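Local coordinates for phosphodiesterase (Candida albicans, PDB 6CPU), which belongs to the helical HD-type phosphodiesterase superfamily and binds a zinc ion, with a magnesium ion also bound, at residues N126-V131 against V487-S492; F287-R292 against A455-C460. All blocks are in the same frame, centred on the assembly; numbering follows the deposited sequence.

Interaction 1: residues N126-V131 against V487-S492; sequences NRISRV and VELLKS
Ile128 lies against the turn of Leu489 and Leu490 and carries most of this contact. At CB its side chain forks. The CG2 branch, anti to the backbone N, reaches the backbone of the other helix and stops 3.7 Å from Leu490 CA. Ile128 CG2 is equally close, 3.7 Å, to Leu490 CD1, as the two side chains run past each other in opposite directions. The other branch leaves beside the backbone N, with CG1 anti to the carbonyl carbon (chi1 -54°): Ile128 CG1 comes 4.1 Å from Leu489 CD2. At the tip, Ile128 CD1 meets both CD2 and CB of Leu489, a side chain it crosses at about a right angle. Close backbones allow this, Ile128 CA and Leu490 CA being 5.8 Å apart. Locally, the axes of 127-131 and 487-492 cross steeply at -76°, with a closest approach of 9.8 Å, where the start of helix 127-135 meets helix 470-495 of the phosphodiesterase family region. One turn on, Val131 extends the apolar seam, its CG1 3.7 Å from Leu490 CD2. Asn126 N-caps the shorter helix. Asn126 OD1 accepts from Ser129 N at 3.1 Å, in the carbonyl plane on a lone pair, and from Ile128 N by a weak, more bent bond, which probably helps hold the first turn, from which Ile128 projects. Beside the seam, Val131 CG2 sits over the centre of one face of the Arg127 guanidinium. That group forms salt bridges with Glu486 and Asp41, while Arg130 pairs with Asp41 and Asp505. Phe360 also packs on Leu490.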
loop_
_atom_site.group_PDB
_atom_site.type_symbol
_atom_site.label_atom_id
_atom_site.label_comp_id
_atom_site.label_asym_id
_atom_site.label_seq_id
_atom_site.Cartn_x
_atom_site.Cartn_y
_atom_site.Cartn_z
ATOM N N ASN A 126 12.164 -13.578 12.432
ATOM C CA ASN A 126 12.932 -12.340 12.382
ATOM C C ASN A 126 12.687 -11.548 11.104
ATOM O O ASN A 126 12.631 -12.112 10.006
ATOM C CB ASN A 126 14.433 -12.645 12.543
ATOM C CG ASN A 126 15.303 -11.413 12.384
ATOM O OD1 ASN A 126 15.662 -11.034 11.275
ATOM N ND2 ASN A 126 15.672 -10.793 13.509
ATOM N N ARG A 127 12.512 -10.239 11.276
ATOM C CA ARG A 127 12.210 -9.299 10.196
ATOM C C ARG A 127 13.216 -9.337 9.062
ATOM O O ARG A 127 12.847 -9.282 7.887
ATOM C CB ARG A 127 12.109 -7.881 10.778
ATOM C CG ARG A 127 12.097 -6.728 9.791
ATOM C CD ARG A 127 10.813 -6.623 8.979
ATOM N NE ARG A 127 10.948 -5.613 7.942
ATOM C CZ ARG A 127 10.077 -5.394 6.957
ATOM N NH1 ARG A 127 8.951 -6.098 6.864
ATOM N NH2 ARG A 127 10.330 -4.456 6.067
ATOM N N ILE A 128 14.495 -9.448 9.401
ATOM C CA ILE A 128 15.521 -9.430 8.378
ATOM C C ILE A 128 15.491 -10.737 7.599
ATOM O O ILE A 128 15.657 -10.725 6.380
ATOM C CB ILE A 128 16.930 -9.160 8.976
ATOM C CG1 ILE A 128 16.913 -7.865 9.805
ATOM C CG2 ILE A 128 17.975 -9.084 7.882
ATOM C CD1 ILE A 128 16.599 -6.590 9.060
ATOM N N SER A 129 15.255 -11.849 8.288
ATOM C CA SER A 129 15.029 -13.142 7.628
ATOM C C SER A 129 13.836 -13.058 6.653
ATOM O O SER A 129 13.904 -13.559 5.523
ATOM C CB SER A 129 14.753 -14.218 8.671
ATOM O OG SER A 129 14.656 -15.516 8.111
ATOM N N ARG A 130 12.757 -12.443 7.115
ATOM C CA ARG A 130 11.521 -12.341 6.309
ATOM C C ARG A 130 11.742 -11.576 5.002
ATOM O O ARG A 130 11.290 -12.002 3.931
ATOM C CB ARG A 130 10.405 -11.689 7.099
ATOM C CG ARG A 130 9.797 -12.562 8.177
ATOM C CD ARG A 130 8.483 -12.005 8.706
ATOM N NE ARG A 130 8.582 -10.695 9.345
ATOM C CZ ARG A 130 8.959 -10.474 10.603
ATOM N NH1 ARG A 130 9.349 -11.467 11.395
ATOM N NH2 ARG A 130 8.968 -9.221 11.057
ATOM N N VAL A 131 12.440 -10.449 5.080
ATOM C CA VAL A 131 12.715 -9.636 3.906
ATOM C C VAL A 131 13.614 -10.415 2.938
ATOM O O VAL A 131 13.413 -10.366 1.733
ATOM C CB VAL A 131 13.322 -8.261 4.285
ATOM C CG1 VAL A 131 13.700 -7.476 3.038
ATOM C CG2 VAL A 131 12.358 -7.459 5.158
ATOM N N VAL A 487 17.519 -2.268 5.812
ATOM C CA VAL A 487 18.174 -2.641 4.553
ATOM C C VAL A 487 19.693 -2.769 4.758
ATOM O O VAL A 487 20.322 -3.712 4.268
ATOM C CB VAL A 487 17.841 -1.659 3.414
ATOM C CG1 VAL A 487 18.616 -2.002 2.147
ATOM C CG2 VAL A 487 16.344 -1.701 3.111
ATOM N N GLU A 488 20.276 -1.852 5.531
ATOM C CA GLU A 488 21.708 -1.950 5.858
ATOM C C GLU A 488 22.025 -3.237 6.621
ATOM O O GLU A 488 23.042 -3.871 6.373
ATOM C CB GLU A 488 22.164 -0.716 6.653
ATOM C CG GLU A 488 22.209 0.559 5.835
ATOM C CD GLU A 488 23.114 0.449 4.622
ATOM O OE1 GLU A 488 24.214 -0.120 4.763
ATOM O OE2 GLU A 488 22.730 0.914 3.522
ATOM N N LEU A 489 21.140 -3.645 7.527
ATOM C CA LEU A 489 21.346 -4.854 8.305
ATOM C C LEU A 489 21.208 -6.108 7.417
ATOM O O LEU A 489 21.959 -7.064 7.561
ATOM C CB LEU A 489 20.355 -4.879 9.464
ATOM C CG LEU A 489 20.568 -5.776 10.662
ATOM C CD1 LEU A 489 21.975 -5.637 11.244
ATOM C CD2 LEU A 489 19.525 -5.409 11.711
ATOM N N LEU A 490 20.248 -6.093 6.495
ATOM C CA LEU A 490 20.101 -7.204 5.550
ATOM C C LEU A 490 21.340 -7.368 4.666
ATOM O O LEU A 490 21.817 -8.475 4.482
ATOM C CB LEU A 490 18.874 -6.986 4.680
ATOM C CG LEU A 490 18.633 -8.052 3.610
ATOM C CD1 LEU A 490 18.561 -9.441 4.203
ATOM C CD2 LEU A 490 17.356 -7.687 2.857
ATOM N N LYS A 491 21.853 -6.261 4.136
ATOM C CA LYS A 491 23.100 -6.282 3.364
ATOM C C LYS A 491 24.258 -6.893 4.172
ATOM O O LYS A 491 25.017 -7.721 3.663
ATOM C CB LYS A 491 23.484 -4.881 2.907
ATOM C CG LYS A 491 22.581 -4.231 1.870
ATOM C CD LYS A 491 23.290 -3.004 1.322
ATOM C CE LYS A 491 22.361 -1.884 0.914
ATOM N NZ LYS A 491 23.110 -0.595 0.880
ATOM N N SER A 492 24.383 -6.501 5.433
ATOM C CA SER A 492 25.442 -7.058 6.285
ATOM C C SER A 492 25.265 -8.557 6.533
ATOM O O SER A 492 26.239 -9.308 6.526
ATOM C CB SER A 492 25.556 -6.271 7.597
ATOM O OG SER A 492 25.875 -4.916 7.317
#

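Interaction 2: residues F287-R292 against A455-C460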
loop_
_atom_site.group_PDB
_atom_site.type_symbol
_atom_site.label_atom_id
_atom_site.label_comp_id
_atom_site.label_asym_id
_atom_site.label_seq_id
_atom_site.Cartn_x
_atom_site.Cartn_y
_atom_site.Cartn_z
ATOM N N PHE A 287 -5.193 13.178 -3.529
ATOM C CA PHE A 287 -6.554 13.644 -3.271
ATOM C C PHE A 287 -6.579 15.171 -3.075
ATOM O O PHE A 287 -7.375 15.866 -3.704
ATOM C CB PHE A 287 -7.114 12.925 -2.048
ATOM C CG PHE A 287 -8.597 13.056 -1.880
ATOM C CD1 PHE A 287 -9.460 12.465 -2.782
ATOM C CD2 PHE A 287 -9.127 13.740 -0.799
ATOM C CE1 PHE A 287 -10.829 12.560 -2.629
ATOM C CE2 PHE A 287 -10.504 13.839 -0.631
ATOM C CZ PHE A 287 -11.354 13.253 -1.552
ATOM N N HIS A 288 -5.683 15.681 -2.238
ATOM C CA HIS A 288 -5.590 17.137 -2.030
ATOM C C HIS A 288 -5.159 17.890 -3.295
ATOM O O HIS A 288 -5.778 18.909 -3.638
ATOM C CB HIS A 288 -4.684 17.482 -0.853
ATOM C CG HIS A 288 -5.401 17.532 0.459
ATOM N ND1 HIS A 288 -5.513 18.689 1.204
ATOM C CD2 HIS A 288 -6.066 16.573 1.149
ATOM C CE1 HIS A 288 -6.207 18.438 2.299
ATOM N NE2 HIS A 288 -6.548 17.159 2.294
ATOM N N PHE A 289 -4.138 17.385 -4.000
ATOM C CA PHE A 289 -3.736 17.982 -5.280
ATOM C C PHE A 289 -4.930 18.129 -6.212
ATOM O O PHE A 289 -5.169 19.208 -6.764
ATOM C CB PHE A 289 -2.643 17.164 -5.996
ATOM C CG PHE A 289 -1.323 17.078 -5.254
ATOM C CD1 PHE A 289 -0.994 17.960 -4.236
ATOM C CD2 PHE A 289 -0.391 16.111 -5.615
ATOM C CE1 PHE A 289 0.222 17.875 -3.580
ATOM C CE2 PHE A 289 0.828 16.024 -4.968
ATOM C CZ PHE A 289 1.136 16.898 -3.948
ATOM N N LEU A 290 -5.682 17.049 -6.382
ATOM C CA LEU A 290 -6.817 17.034 -7.290
ATOM C C LEU A 290 -7.943 17.997 -6.881
ATOM O O LEU A 290 -8.602 18.579 -7.748
ATOM C CB LEU A 290 -7.353 15.614 -7.430
ATOM C CG LEU A 290 -6.410 14.663 -8.187
ATOM C CD1 LEU A 290 -6.670 13.207 -7.813
ATOM C CD2 LEU A 290 -6.543 14.869 -9.690
ATOM N N ILE A 291 -8.166 18.165 -5.583
ATOM C CA ILE A 291 -9.153 19.144 -5.115
ATOM C C ILE A 291 -8.679 20.553 -5.460
ATOM O O ILE A 291 -9.395 21.313 -6.107
ATOM C CB ILE A 291 -9.431 19.023 -3.609
ATOM C CG1 ILE A 291 -10.237 17.747 -3.337
ATOM C CG2 ILE A 291 -10.201 20.242 -3.099
ATOM C CD1 ILE A 291 -10.077 17.237 -1.931
ATOM N N ARG A 292 -7.457 20.878 -5.056
ATOM C CA ARG A 292 -6.908 22.209 -5.285
ATOM C C ARG A 292 -6.727 22.543 -6.774
ATOM O O ARG A 292 -6.639 23.716 -7.135
ATOM C CB ARG A 292 -5.607 22.380 -4.504
ATOM C CG ARG A 292 -5.821 22.350 -2.999
ATOM C CD ARG A 292 -4.592 22.830 -2.256
ATOM N NE ARG A 292 -4.655 22.570 -0.817
ATOM C CZ ARG A 292 -5.317 23.312 0.071
ATOM N NH1 ARG A 292 -6.014 24.379 -0.307
ATOM N NH2 ARG A 292 -5.288 22.974 1.356
ATOM N N ALA A 455 1.440 11.322 -14.208
ATOM C CA ALA A 455 2.776 10.921 -13.765
ATOM C C ALA A 455 3.407 11.927 -12.818
ATOM O O ALA A 455 4.021 11.563 -11.819
ATOM C CB ALA A 455 3.686 10.699 -14.964
ATOM N N LEU A 456 3.270 13.205 -13.140
ATOM C CA LEU A 456 3.838 14.246 -12.303
ATOM C C LEU A 456 3.135 14.332 -10.957
ATOM O O LEU A 456 3.775 14.541 -9.943
ATOM C CB LEU A 456 3.784 15.597 -13.027
ATOM C CG LEU A 456 4.666 15.678 -14.280
ATOM C CD1 LEU A 456 4.332 16.939 -15.076
ATOM C CD2 LEU A 456 6.145 15.626 -13.929
ATOM N N LEU A 457 1.825 14.168 -10.950
ATOM C CA LEU A 457 1.070 14.280 -9.707
ATOM C C LEU A 457 1.399 13.119 -8.768
ATOM O O LEU A 457 1.694 13.340 -7.595
ATOM C CB LEU A 457 -0.432 14.381 -9.981
ATOM C CG LEU A 457 -0.871 15.735 -10.565
ATOM C CD1 LEU A 457 -2.367 15.755 -10.806
ATOM C CD2 LEU A 457 -0.451 16.874 -9.649
ATOM N N ILE A 458 1.408 11.894 -9.296
ATOM C CA ILE A 458 1.742 10.738 -8.463
ATOM C C ILE A 458 3.195 10.830 -7.998
ATOM O O ILE A 458 3.493 10.463 -6.883
ATOM C CB ILE A 458 1.422 9.394 -9.167
ATOM C CG1 ILE A 458 1.343 8.252 -8.140
ATOM C CG2 ILE A 458 2.437 9.093 -10.265
ATOM C CD1 ILE A 458 0.868 6.940 -8.737
ATOM N N LYS A 459 4.103 11.351 -8.829
ATOM C CA LYS A 459 5.490 11.562 -8.386
ATOM C C LYS A 459 5.573 12.503 -7.199
ATOM O O LYS A 459 6.304 12.251 -6.239
ATOM C CB LYS A 459 6.363 12.110 -9.517
ATOM C CG LYS A 459 6.908 11.037 -10.440
ATOM C CD LYS A 459 7.716 11.624 -11.595
ATOM C CE LYS A 459 8.977 12.316 -11.105
ATOM N NZ LYS A 459 9.787 11.474 -10.185
ATOM N N CYS A 460 4.844 13.609 -7.291
ATOM C CA CYS A 460 4.830 14.611 -6.223
ATOM C C CYS A 460 4.238 14.004 -4.945
ATOM O O CYS A 460 4.805 14.138 -3.859
ATOM C CB CYS A 460 4.045 15.846 -6.669
ATOM S SG CYS A 460 4.956 16.917 -7.826
#
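The axes of segments 287-292 and 455-460 cross at 131° with a closest approach of 10.5 Å, and the nearest CA atoms, those of Phe289 and Leu457, are 7.5 Å from each other. Side chains bridge this gap, chiefly the ring of Phe289. With CG anti to the carbonyl carbon (chi1 -64°), the ring reaches across so that its CD2-CE2 side leads. Phe289 CE2 comes within 3.6 Å of Cys460 CB, approached obliquely; the methylene of the cysteine, not SG, does the touching. The carbonyl oxygen of Leu457 lies near the ring plane at the edge, 3.9 Å from Phe289 CE2, so the slightly positive C-H rim of the ring faces that oxygen. The Phe289 and Leu457 side chains run antiparallel alongside one another, CD2 of Phe289 lying 4.1 Å from CD2 of Leu457. The other methyl, Leu457 CD1, meets Leu290 CD2 more loosely at 4.4 Å. All four residues are buried. Helix 336-348 packs along one flank, where Leu342 touches both Leu290 and Leu457; helix 525-547 supplies Leu540, Phe541 and Val544 around Cys460, and helix 427-438 covers Leu456 and Lys459.

The two contacts lie on opposite sides of the chain's centre, their own centres 33 Å apart and their nearest atoms about 20 Å apart, so they do not touch. They are joined along the chain: helix 470-495 of interaction 1 is the next helix after helix 446-462 of interaction 2, and interaction 2 is nested inside the loop that interaction 1 closes. Interaction 2 lies outside the metal site itself: its two helices carry the zinc ligands His278 and Asp462, His349 and Asp350 following helix 336-348 complete the protein's set, and the side chain of Cys460 is about 12 Å from the zinc ion and about 14 Å from the magnesium ion.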